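Glutamate receptor IIB,Glutamate receptor IIB (Drosophila melanogaster, PDB 4WXJ) binds the neurotransmitter glutamate through this ligand-binding domain of what is probably a glutamate-gated ion channel at the fly neuromuscular junction. Local coordinates at residues Asp133-Asp136 with Gln141-Thr144; Val152-Ser157 with Arg163-Lys168. One frame throughout, in Å; residues are numbered along the deposited sequence.

Both contacts lie in the same lobe of the glutamate-binding clamshell and follow one another along the chain. Contact 1, between helix 131-135 and strand 141-143, is buried and largely apolar, an aromatic ring on the edge strand of the sheet meeting aliphatic carbons and one backbone carbonyl of a short helix. Contact 2 joins helix 149-155 to helix 160-171 and is only partly buried; its inner end is apolar, while its outer end adds serine and arginine side chains with polar partners nearby. Helix 160-171 connects the two, since V135 of contact 1 packs CG1 against CB of A165 in contact 2. Neither contact has a hydrogen bond between its two segments.

Contact 1: residues Asp133-Asp136 with Gln141-Thr144; sequences DLVD and QFGT
L134 lies over one face of the F142 ring, fixing a short helix above the edge strand of the mixed sheet in the second lobe of the ionotropic receptor ligand-binding domain, a clamshell of the periplasmic-binding-protein type. Of the leucine side chain the branch point comes closest: L134 CG stands 4.0 Å from the ring centroid, 29° off the ring normal, a CH-pi contact shifted toward the CD1 side. L134 CD1 follows it onto the same part of the ring, 3.6 Å from F142 CD1. The other methyl, L134 CD2, rests over the inner end of the ring, 3.9 Å from F142 CG. With CG anti to the L134 backbone N (chi1 -179°), the branch point is carried over the ring, and chi2 then sets the two methyls on it. V135 joins more loosely, its CG1 lying 4.2 Å from F142 CZ at the far end of the ring.

On the strand side, F142 CG sits between its own backbone N and carbonyl carbon (chi1 51°), and the ring is directed toward the helix. F172 meets this ring edge-to-face, while K168 and M169 of helix 160-171 and L198 of strand 195-200 also pack against it. Beneath, Q141 and G143 form backbone hydrogen bonds to A196 and L198, tying the edge strand to its parallel neighbour. The glutamate pocket is not part of this packing: the F142 side chain is about 13 Å from the bound ligand. At the helix end, L134 O accepts a hydrogen bond from Q137 NE2 and also lies 3.4 Å from F142 CE1.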
loop_
_atom_site.group_PDB
_atom_site.type_symbol
_atom_site.label_atom_id
_atom_site.label_comp_id
_atom_site.label_asym_id
_atom_site.label_seq_id
_atom_site.Cartn_x
_atom_site.Cartn_y
_atom_site.Cartn_z
ATOM N N ASP A 133 21.812 -7.932 7.596
ATOM C CA ASP A 133 22.951 -7.802 6.697
ATOM C C ASP A 133 22.860 -6.504 5.899
ATOM O O ASP A 133 23.864 -5.824 5.692
ATOM C CB ASP A 133 23.028 -9.003 5.751
ATOM C CG ASP A 133 23.247 -10.315 6.487
ATOM O OD1 ASP A 133 23.736 -10.285 7.636
ATOM O OD2 ASP A 133 22.931 -11.378 5.911
ATOM N N LEU A 134 21.651 -6.162 5.461
ATOM C CA LEU A 134 21.431 -4.955 4.668
ATOM C C LEU A 134 21.792 -3.691 5.449
ATOM O O LEU A 134 22.442 -2.788 4.919
ATOM C CB LEU A 134 19.974 -4.885 4.201
ATOM C CG LEU A 134 19.580 -3.681 3.342
ATOM C CD1 LEU A 134 20.394 -3.625 2.056
ATOM C CD2 LEU A 134 18.092 -3.716 3.029
ATOM N N VAL A 135 21.375 -3.629 6.709
ATOM C CA VAL A 135 21.618 -2.447 7.530
ATOM C C VAL A 135 23.067 -2.365 8.004
ATOM O O VAL A 135 23.563 -1.282 8.309
ATOM C CB VAL A 135 20.689 -2.411 8.770
ATOM C CG1 VAL A 135 19.232 -2.407 8.346
ATOM C CG2 VAL A 135 20.965 -3.587 9.704
ATOM N N ASP A 136 23.742 -3.510 8.064
ATOM C CA ASP A 136 25.093 -3.566 8.614
ATOM C C ASP A 136 26.160 -3.239 7.565
ATOM O O ASP A 136 27.357 -3.324 7.840
ATOM C CB ASP A 136 25.352 -4.950 9.218
ATOM C CG ASP A 136 26.502 -4.954 10.211
ATOM O OD1 ASP A 136 26.721 -3.924 10.885
ATOM O OD2 ASP A 136 27.182 -5.994 10.323
ATOM N N GLN A 141 22.601 0.901 -0.925
ATOM C CA GLN A 141 21.673 1.797 -0.248
ATOM C C GLN A 141 20.267 1.209 -0.299
ATOM O O GLN A 141 20.006 0.279 -1.062
ATOM C CB GLN A 141 21.697 3.189 -0.883
ATOM C CG GLN A 141 23.034 3.904 -0.755
ATOM C CD GLN A 141 22.982 5.335 -1.256
ATOM O OE1 GLN A 141 22.168 5.674 -2.119
ATOM N NE2 GLN A 141 23.845 6.185 -0.711
ATOM N N PHE A 142 19.366 1.746 0.516
ATOM C CA PHE A 142 17.994 1.251 0.553
ATOM C C PHE A 142 17.032 2.301 1.095
ATOM O O PHE A 142 17.438 3.221 1.805
ATOM C CB PHE A 142 17.909 -0.022 1.397
ATOM C CG PHE A 142 18.540 0.105 2.755
ATOM C CD1 PHE A 142 19.882 -0.180 2.938
ATOM C CD2 PHE A 142 17.790 0.503 3.849
ATOM C CE1 PHE A 142 20.465 -0.064 4.184
ATOM C CE2 PHE A 142 18.368 0.619 5.099
ATOM C CZ PHE A 142 19.707 0.335 5.266
ATOM N N GLY A 143 15.754 2.158 0.750
ATOM C CA GLY A 143 14.745 3.100 1.194
ATOM C C GLY A 143 13.321 2.606 1.028
ATOM O O GLY A 143 13.085 1.459 0.642
ATOM N N THR A 144 12.373 3.494 1.324
ATOM C CA THR A 144 10.949 3.176 1.286
ATOM C C THR A 144 10.169 4.291 0.602
ATOM O O THR A 144 10.740 5.294 0.176
ATOM C CB THR A 144 10.367 2.981 2.707
ATOM O OG1 THR A 144 10.379 4.231 3.409
ATOM C CG2 THR A 144 11.165 1.955 3.491
#

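Contact 2: residues Val152-Ser157 with Arg163-Lys168; sequences VYFSES and RMAWNK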
loop_
_atom_site.group_PDB
_atom_site.type_symbol
_atom_site.label_atom_id
_atom_site.label_comp_id
_atom_site.label_asym_id
_atom_site.label_seq_id
_atom_site.Cartn_x
_atom_site.Cartn_y
_atom_site.Cartn_z
ATOM N N VAL A 152 6.771 3.928 8.514
ATOM C CA VAL A 152 6.272 3.909 9.885
ATOM C C VAL A 152 6.840 2.724 10.654
ATOM O O VAL A 152 7.128 2.835 11.845
ATOM C CB VAL A 152 4.727 3.850 9.928
ATOM C CG1 VAL A 152 4.227 3.697 11.364
ATOM C CG2 VAL A 152 4.126 5.094 9.287
ATOM N N TYR A 153 6.994 1.590 9.975
ATOM C CA TYR A 153 7.494 0.381 10.622
ATOM C C TYR A 153 8.875 0.616 11.224
ATOM O O TYR A 153 9.176 0.135 12.312
ATOM C CB TYR A 153 7.550 -0.784 9.627
ATOM C CG TYR A 153 8.237 -2.016 10.183
ATOM C CD1 TYR A 153 9.601 -2.213 10.010
ATOM C CD2 TYR A 153 7.521 -2.976 10.886
ATOM C CE1 TYR A 153 10.234 -3.333 10.521
ATOM C CE2 TYR A 153 8.147 -4.100 11.401
ATOM C CZ TYR A 153 9.503 -4.272 11.216
ATOM O OH TYR A 153 10.126 -5.388 11.726
ATOM N N PHE A 154 9.710 1.362 10.508
ATOM C CA PHE A 154 11.073 1.625 10.956
ATOM C C PHE A 154 11.160 2.854 11.859
ATOM O O PHE A 154 11.854 2.832 12.874
ATOM C CB PHE A 154 11.996 1.796 9.749
ATOM C CG PHE A 154 12.188 0.535 8.955
ATOM C CD1 PHE A 154 13.063 -0.446 9.390
ATOM C CD2 PHE A 154 11.491 0.330 7.775
ATOM C CE1 PHE A 154 13.238 -1.608 8.665
ATOM C CE2 PHE A 154 11.664 -0.831 7.045
ATOM C CZ PHE A 154 12.538 -1.801 7.490
ATOM N N SER A 155 10.453 3.918 11.499
ATOM C CA SER A 155 10.564 5.178 12.231
ATOM C C SER A 155 9.971 5.092 13.642
ATOM O O SER A 155 10.388 5.828 14.536
ATOM C CB SER A 155 9.886 6.309 11.450
ATOM O OG SER A 155 8.487 6.109 11.352
ATOM N N GLU A 156 9.016 4.186 13.844
ATOM C CA GLU A 156 8.335 4.057 15.133
ATOM C C GLU A 156 8.896 2.930 16.004
ATOM O O GLU A 156 8.562 2.829 17.184
ATOM C CB GLU A 156 6.836 3.824 14.917
ATOM C CG GLU A 156 6.107 5.000 14.281
ATOM C CD GLU A 156 6.089 6.227 15.175
ATOM O OE1 GLU A 156 5.793 6.083 16.381
ATOM O OE2 GLU A 156 6.375 7.333 14.671
ATOM N N SER A 157 9.745 2.088 15.428
ATOM C CA SER A 157 10.263 0.925 16.145
ATOM C C SER A 157 11.294 1.300 17.209
ATOM O O SER A 157 12.060 2.248 17.040
ATOM C CB SER A 157 10.883 -0.066 15.160
ATOM O OG SER A 157 11.339 -1.229 15.826
ATOM N N ARG A 163 15.992 0.655 14.199
ATOM C CA ARG A 163 16.515 2.002 14.415
ATOM C C ARG A 163 17.697 2.282 13.490
ATOM O O ARG A 163 17.790 3.357 12.898
ATOM C CB ARG A 163 16.953 2.197 15.869
ATOM C CG ARG A 163 15.822 2.387 16.859
ATOM C CD ARG A 163 16.373 2.523 18.269
ATOM N NE ARG A 163 15.345 2.887 19.241
ATOM C CZ ARG A 163 14.947 4.132 19.488
ATOM N NH1 ARG A 163 15.477 5.154 18.827
ATOM N NH2 ARG A 163 14.006 4.355 20.394
ATOM N N MET A 164 18.599 1.310 13.373
ATOM C CA MET A 164 19.774 1.456 12.520
ATOM C C MET A 164 19.370 1.590 11.055
ATOM O O MET A 164 19.939 2.397 10.320
ATOM C CB MET A 164 20.726 0.270 12.694
ATOM C CG MET A 164 21.495 0.280 14.007
ATOM S SD MET A 164 23.052 -0.630 13.924
ATOM C CE MET A 164 22.476 -2.324 13.866
ATOM N N ALA A 165 18.392 0.793 10.633
ATOM C CA ALA A 165 17.852 0.893 9.282
ATOM C C ALA A 165 17.333 2.300 9.021
ATOM O O ALA A 165 17.632 2.905 7.991
ATOM C CB ALA A 165 16.740 -0.118 9.070
ATOM N N TRP A 166 16.551 2.810 9.967
ATOM C CA TRP A 166 15.909 4.110 9.824
ATOM C C TRP A 166 16.941 5.226 9.735
ATOM O O TRP A 166 16.834 6.113 8.890
ATOM C CB TRP A 166 14.955 4.360 10.997
ATOM C CG TRP A 166 14.235 5.675 10.933
ATOM C CD1 TRP A 166 14.277 6.676 11.859
ATOM C CD2 TRP A 166 13.364 6.130 9.889
ATOM N NE1 TRP A 166 13.485 7.725 11.459
ATOM C CE2 TRP A 166 12.915 7.416 10.253
ATOM C CE3 TRP A 166 12.920 5.576 8.686
ATOM C CZ2 TRP A 166 12.043 8.156 9.455
ATOM C CZ3 TRP A 166 12.055 6.312 7.895
ATOM C CH2 TRP A 166 11.627 7.588 8.283
ATOM N N ASN A 167 17.944 5.176 10.604
ATOM C CA ASN A 167 18.984 6.198 10.612
ATOM C C ASN A 167 19.847 6.151 9.352
ATOM O O ASN A 167 20.298 7.188 8.867
ATOM C CB ASN A 167 19.860 6.054 11.858
ATOM C CG ASN A 167 19.160 6.535 13.117
ATOM O OD1 ASN A 167 18.547 7.604 13.131
ATOM N ND2 ASN A 167 19.241 5.744 14.180
ATOM N N LYS A 168 20.072 4.955 8.818
ATOM C CA LYS A 168 20.812 4.823 7.566
ATOM C C LYS A 168 20.014 5.388 6.394
ATOM O O LYS A 168 20.561 6.100 5.554
ATOM C CB LYS A 168 21.174 3.363 7.295
ATOM C CG LYS A 168 22.354 2.861 8.106
ATOM C CD LYS A 168 23.261 1.968 7.278
ATOM C CE LYS A 168 24.519 1.602 8.044
ATOM N NZ LYS A 168 25.406 0.706 7.255
#
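W166 lays its indole against F154 and S155, joining helix 160-171 to the last turn of helix 149-155 by helix-helix packing in the second lobe. Its CB starts the contact beside the F154 backbone, 3.9 Å from F154 O. From there CG extends away from the W166 backbone N (chi1 -180°), which carries the indole out across the neighbouring helix. The five-membered ring passes S155 CA, with W166 CG 3.9 Å from that atom. On the other branch, W166 CE3 comes 4.0 Å from F154 CB. Farther out the fused ring lies under S155 CB, which is 3.4 Å from W166 CE2 at the ring junction; beyond it, W166 CZ2 and, at the tip, CH2 still lie beneath S155 CB, CH2 at 3.8 Å. This is a CH-pi contact over the face: S155 CB is 3.6 Å from the centroid of the six-membered ring and 18° off its normal. The S155 hydroxyl is engaged in its own helix, OG being hydrogen-bonded to S151 O, while CB meets the ring. With W166 replaced by an alanine, S155 CB is likely to lose the ring face beneath it and F154 CB its contact with CE3, opening a gap between the two helices.

Deeper in, F154 CD1 touches A165 CB at 3.7 Å, an oblique apolar contact. At the outer end, S157 O lies over one face of the R163 guanidinium, whose NH2 is hydrogen-bonded to N158 OD1. Helix 149-155 begins with A149 and T150, which bind glutamate, so the packing backs a helix that carries part of the ligand site. Around it, F154 meets both L131 of helix 131-135 and F221 of strand 214-230, while A165 packs on V135 of that short helix.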